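Local coordinates for ADP-ribosylating toxin CARDS (Mycoplasma pneumoniae, PDB 4TLV), which transfers the ADP-ribosyl group of NAD(+) to multiple target proteins in vitro and causes vacuolation of mammalian cells as the main virulence factor of its bacterium, at residues V157-E171 against V422-M434. Numbering follows the deposited sequence.
Sequences VEPGHAHHPAGRVVE and VDECTTHAQFVTM. With ACT (acetate ion), chain M.
Val157 and Val170 of the ADP-ribosyltransferase domain close over Ala429, whose methyl stands at the start of a short 3-10 turn in the D2 beta-trefoil. A chi1 of 177° sets Val157 CG1 opposite the backbone N, 3.6 Å from Ala429 CB and also against Val422 CG1, while CG2 faces Val432. A side chain as small as alanine suits this place, because Ala162 CB also lies 4.0 Å from Ala429 CB. Val170 CG1 extends the apolar seam to Thr433 CG2; the threonine serves two surroundings, since its OG1 bonds Glu222. Beside Pro165, Gln430 is held by the backbone of the KELED trafficking motif, NE2 bonding Glu271 O and OE1 accepting from Glu273 N.

An acetate, probably from the crystallisation liquor, takes His163 N and ND1 on OXT (2.8 Å from ND1, in the ring plane) and Ala429 N on its O. A chi1 of 78° folds the His163 ring back over its own backbone, which lets both nitrogens reach one oxygen. NE2 bonds Glu273 OE2, so the ring is probably protonated. It also forms an offset edge-to-face pair with His428, planes at 72°; His428 NE2 bonds Glu424 O. Extended Glu158 places OE2 3.4 Å from Asp423 OD1; water 1 donates to OE2 and accepts from Glu424 N. Direct contact between the domains is thus largely apolar, and the close like charges would probably raise one carboxyl's pKa.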
loop_
_atom_site.group_PDB
_atom_site.type_symbol
_atom_site.label_atom_id
_atom_site.label_comp_id
_atom_site.label_asym_id
_atom_site.label_seq_id
_atom_site.Cartn_x
_atom_site.Cartn_y
_atom_site.Cartn_z
ATOM N N VAL A 157 3.267 21.238 11.977
ATOM C CA VAL A 157 3.703 21.912 10.758
ATOM C C VAL A 157 3.455 23.430 10.858
ATOM O O VAL A 157 2.366 23.860 11.218
ATOM C CB VAL A 157 2.961 21.339 9.540
ATOM C CG1 VAL A 157 3.355 22.080 8.250
ATOM C CG2 VAL A 157 3.255 19.822 9.411
ATOM N N GLU A 158 4.460 24.235 10.522
ATOM C CA GLU A 158 4.326 25.698 10.585
ATOM C C GLU A 158 3.651 26.206 11.876
ATOM O O GLU A 158 2.649 26.910 11.810
ATOM C CB GLU A 158 3.536 26.231 9.372
ATOM C CG GLU A 158 3.797 27.722 9.092
ATOM C CD GLU A 158 2.728 28.408 8.258
ATOM O OE1 GLU A 158 1.651 27.815 8.018
ATOM O OE2 GLU A 158 2.966 29.567 7.854
ATOM N N PRO A 159 4.198 25.865 13.051
ATOM C CA PRO A 159 3.502 26.219 14.299
ATOM C C PRO A 159 3.300 27.727 14.479
ATOM O O PRO A 159 4.113 28.531 14.021
ATOM C CB PRO A 159 4.449 25.690 15.382
ATOM C CG PRO A 159 5.776 25.692 14.744
ATOM C CD PRO A 159 5.515 25.272 13.313
ATOM N N GLY A 160 2.220 28.100 15.156
ATOM C CA GLY A 160 1.926 29.491 15.402
ATOM C C GLY A 160 1.229 30.140 14.218
ATOM O O GLY A 160 0.684 31.232 14.349
ATOM N N HIS A 161 1.245 29.482 13.059
ATOM C CA HIS A 161 0.691 30.097 11.850
ATOM C C HIS A 161 -0.324 29.227 11.092
ATOM O O HIS A 161 -1.338 29.724 10.610
ATOM C CB HIS A 161 1.821 30.510 10.905
ATOM C CG HIS A 161 2.807 31.460 11.518
ATOM N ND1 HIS A 161 2.544 32.801 11.681
ATOM C CD2 HIS A 161 4.055 31.255 12.007
ATOM C CE1 HIS A 161 3.587 33.387 12.246
ATOM N NE2 HIS A 161 4.518 32.473 12.447
ATOM N N ALA A 162 -0.040 27.938 10.958
ATOM C CA ALA A 162 -0.936 27.068 10.182
ATOM C C ALA A 162 -2.331 27.084 10.785
ATOM O O ALA A 162 -2.475 27.008 12.003
ATOM C CB ALA A 162 -0.394 25.638 10.151
ATOM N N HIS A 163 -3.362 27.166 9.948
ATOM C CA HIS A 163 -4.721 27.040 10.464
ATOM C C HIS A 163 -4.972 25.589 10.843
ATOM O O HIS A 163 -4.280 24.686 10.366
ATOM C CB HIS A 163 -5.763 27.540 9.460
ATOM C CG HIS A 163 -6.056 26.572 8.353
ATOM N ND1 HIS A 163 -5.252 26.446 7.239
ATOM C CD2 HIS A 163 -7.079 25.702 8.178
ATOM C CE1 HIS A 163 -5.764 25.533 6.430
ATOM N NE2 HIS A 163 -6.871 25.065 6.978
ATOM N N HIS A 164 -5.934 25.370 11.727
ATOM C CA HIS A 164 -6.208 24.034 12.260
ATOM C C HIS A 164 -7.443 23.437 11.586
ATOM O O HIS A 164 -8.560 23.815 11.906
ATOM C CB HIS A 164 -6.448 24.129 13.763
ATOM C CG HIS A 164 -5.326 24.777 14.509
ATOM N ND1 HIS A 164 -5.506 25.401 15.725
ATOM C CD2 HIS A 164 -4.013 24.906 14.209
ATOM C CE1 HIS A 164 -4.348 25.878 16.149
ATOM N NE2 HIS A 164 -3.426 25.595 15.247
ATOM N N PRO A 165 -7.249 22.514 10.631
ATOM C CA PRO A 165 -8.416 22.016 9.893
ATOM C C PRO A 165 -9.407 21.308 10.829
ATOM O O PRO A 165 -9.019 20.409 11.580
ATOM C CB PRO A 165 -7.800 21.040 8.867
ATOM C CG PRO A 165 -6.326 21.482 8.762
ATOM C CD PRO A 165 -5.989 21.906 10.166
ATOM N N ALA A 166 -10.672 21.721 10.777
ATOM C CA ALA A 166 -11.701 21.203 11.676
ATOM C C ALA A 166 -11.277 21.241 13.140
ATOM O O ALA A 166 -11.674 20.388 13.930
ATOM C CB ALA A 166 -12.109 19.778 11.261
ATOM N N GLY A 167 -10.442 22.211 13.503
ATOM C CA GLY A 167 -10.042 22.369 14.892
ATOM C C GLY A 167 -8.943 21.434 15.373
ATOM O O GLY A 167 -8.710 21.316 16.581
ATOM N N ARG A 168 -8.274 20.754 14.442
ATOM C CA ARG A 168 -7.157 19.872 14.791
ATOM C C ARG A 168 -5.847 20.452 14.272
ATOM O O ARG A 168 -5.828 21.119 13.244
ATOM C CB ARG A 168 -7.369 18.460 14.234
ATOM C CG ARG A 168 -8.398 17.647 15.021
ATOM C CD ARG A 168 -7.741 16.899 16.143
ATOM N NE ARG A 168 -8.690 16.115 16.923
ATOM C CZ ARG A 168 -8.349 15.259 17.876
ATOM N NH1 ARG A 168 -7.066 15.040 18.161
ATOM N NH2 ARG A 168 -9.298 14.608 18.536
ATOM N N VAL A 169 -4.755 20.190 14.981
ATOM C CA VAL A 169 -3.467 20.788 14.646
ATOM C C VAL A 169 -2.623 19.835 13.808
ATOM O O VAL A 169 -2.330 18.730 14.246
ATOM C CB VAL A 169 -2.676 21.116 15.913
ATOM C CG1 VAL A 169 -1.331 21.718 15.545
ATOM C CG2 VAL A 169 -3.485 22.055 16.808
ATOM N N VAL A 170 -2.248 20.273 12.607
ATOM C CA VAL A 170 -1.502 19.444 11.669
ATOM C C VAL A 170 -0.117 19.111 12.202
ATOM O O VAL A 170 0.678 20.005 12.495
ATOM C CB VAL A 170 -1.355 20.151 10.298
ATOM C CG1 VAL A 170 -0.551 19.293 9.328
ATOM C CG2 VAL A 170 -2.729 20.493 9.701
ATOM N N GLU A 171 0.164 17.815 12.307
ATOM C CA GLU A 171 1.432 17.327 12.806
ATOM C C GLU A 171 2.159 16.530 11.736
ATOM O O GLU A 171 1.536 15.953 10.841
ATOM C CB GLU A 171 1.210 16.389 13.998
ATOM C CG GLU A 171 0.468 17.006 15.151
ATOM C CD GLU A 171 1.368 17.829 16.054
ATOM O OE1 GLU A 171 2.512 17.406 16.322
ATOM O OE2 GLU A 171 0.910 18.894 16.505
ATOM N N VAL A 422 5.523 25.699 2.888
ATOM C CA VAL A 422 4.223 25.721 3.533
ATOM C C VAL A 422 3.983 27.081 4.170
ATOM O O VAL A 422 4.758 27.531 5.015
ATOM C CB VAL A 422 4.128 24.638 4.617
ATOM C CG1 VAL A 422 2.814 24.780 5.392
ATOM C CG2 VAL A 422 4.238 23.250 3.987
ATOM N N ASP A 423 2.889 27.710 3.777
ATOM C CA ASP A 423 2.547 29.030 4.256
ATOM C C ASP A 423 1.129 29.348 3.790
ATOM O O ASP A 423 0.620 28.730 2.857
ATOM C CB ASP A 423 3.524 30.050 3.677
ATOM C CG ASP A 423 3.315 31.438 4.243
ATOM O OD1 ASP A 423 3.855 31.707 5.343
ATOM O OD2 ASP A 423 2.606 32.249 3.591
ATOM N N GLU A 424 0.485 30.309 4.430
ATOM C CA GLU A 424 -0.853 30.704 3.995
ATOM C C GLU A 424 -0.879 30.980 2.490
ATOM O O GLU A 424 -1.816 30.592 1.798
ATOM C CB GLU A 424 -1.330 31.937 4.761
ATOM C CG GLU A 424 -2.754 32.366 4.411
ATOM C CD GLU A 424 -3.226 33.570 5.224
ATOM O OE1 GLU A 424 -2.421 34.091 6.035
ATOM O OE2 GLU A 424 -4.394 33.996 5.057
ATOM N N CYS A 425 0.155 31.643 1.981
ATOM C CA CYS A 425 0.178 32.035 0.571
ATOM C C CYS A 425 0.748 30.961 -0.362
ATOM O O CYS A 425 0.834 31.172 -1.575
ATOM C CB CYS A 425 0.957 33.341 0.390
ATOM S SG CYS A 425 0.069 34.828 0.924
ATOM N N THR A 426 1.149 29.820 0.193
ATOM C CA THR A 426 1.673 28.740 -0.638
ATOM C C THR A 426 0.965 27.396 -0.378
ATOM O O THR A 426 -0.259 27.298 -0.502
ATOM C CB THR A 426 3.218 28.624 -0.548
ATOM O OG1 THR A 426 3.643 28.565 0.818
ATOM C CG2 THR A 426 3.888 29.829 -1.223
ATOM N N THR A 427 1.725 26.366 -0.037
ATOM C CA THR A 427 1.132 25.054 0.205
ATOM C C THR A 427 0.508 25.001 1.590
ATOM O O THR A 427 1.164 25.327 2.569
ATOM C CB THR A 427 2.196 23.956 0.132
ATOM O OG1 THR A 427 2.944 24.118 -1.075
ATOM C CG2 THR A 427 1.537 22.561 0.161
ATOM N N HIS A 428 -0.744 24.573 1.691
ATOM C CA HIS A 428 -1.323 24.439 3.024
ATOM C C HIS A 428 -0.771 23.224 3.759
ATOM O O HIS A 428 -0.294 22.277 3.137
ATOM C CB HIS A 428 -2.839 24.504 2.982
ATOM C CG HIS A 428 -3.347 25.887 2.683
ATOM N ND1 HIS A 428 -4.604 26.384 2.596
ATOM C CD2 HIS A 428 -2.497 26.945 2.433
ATOM C CE1 HIS A 428 -4.490 27.722 2.291
ATOM N NE2 HIS A 428 -3.209 28.035 2.199
ATOM N N ALA A 429 -0.802 23.279 5.085
ATOM C CA ALA A 429 0.031 22.396 5.897
ATOM C C ALA A 429 -0.309 20.917 5.721
ATOM O O ALA A 429 0.570 20.056 5.820
ATOM C CB ALA A 429 -0.071 22.786 7.384
ATOM N N GLN A 430 -1.580 20.609 5.472
ATOM C CA GLN A 430 -1.962 19.193 5.443
ATOM C C GLN A 430 -1.411 18.457 4.223
ATOM O O GLN A 430 -1.332 17.236 4.222
ATOM C CB GLN A 430 -3.477 18.993 5.576
ATOM C CG GLN A 430 -4.270 19.360 4.338
ATOM C CD GLN A 430 -5.741 19.131 4.562
ATOM O OE1 GLN A 430 -6.320 18.215 3.798
ATOM N NE2 GLN A 430 -6.350 19.757 5.442
ATOM N N PHE A 431 -0.986 19.187 3.199
ATOM C CA PHE A 431 -0.402 18.496 2.058
ATOM C C PHE A 431 0.755 17.586 2.462
ATOM O O PHE A 431 0.897 16.475 1.946
ATOM C CB PHE A 431 0.064 19.440 0.940
ATOM C CG PHE A 431 0.614 18.693 -0.234
ATOM C CD1 PHE A 431 -0.230 17.960 -1.041
ATOM C CD2 PHE A 431 1.975 18.654 -0.485
ATOM C CE1 PHE A 431 0.278 17.225 -2.115
ATOM C CE2 PHE A 431 2.470 17.937 -1.553
ATOM C CZ PHE A 431 1.614 17.217 -2.362
ATOM N N VAL A 432 1.586 18.042 3.399
ATOM C CA VAL A 432 2.771 17.281 3.770
ATOM C C VAL A 432 2.508 16.242 4.867
ATOM O O VAL A 432 3.405 15.894 5.643
ATOM C CB VAL A 432 3.954 18.211 4.130
ATOM C CG1 VAL A 432 4.311 19.076 2.908
ATOM C CG2 VAL A 432 3.611 19.077 5.333
ATOM N N THR A 433 1.275 15.731 4.891
ATOM C CA THR A 433 0.877 14.631 5.751
ATOM C C THR A 433 0.140 13.603 4.886
ATOM O O THR A 433 -0.344 13.929 3.823
ATOM C CB THR A 433 -0.067 15.102 6.875
ATOM O OG1 THR A 433 -1.294 15.555 6.308
ATOM C CG2 THR A 433 0.578 16.261 7.668
ATOM N N MET A 434 0.049 12.366 5.350
ATOM C CA MET A 434 -0.520 11.304 4.531
ATOM C C MET A 434 -1.985 11.049 4.878
ATOM O O MET A 434 -2.297 10.555 5.956
ATOM C CB MET A 434 0.325 10.024 4.681
ATOM C CG MET A 434 1.673 10.109 3.996
ATOM S SD MET A 434 2.754 8.759 4.482
ATOM C CE MET A 434 3.552 9.469 5.882
HETATM C C ACT M . -1.785 26.837 6.434
HETATM O O ACT M . -2.063 25.626 6.255
HETATM O OXT ACT M . -2.670 27.549 6.964
HETATM C CH3 ACT M . -0.457 27.409 6.039
HETATM O O HOH W 1 0.911 30.795 6.988
#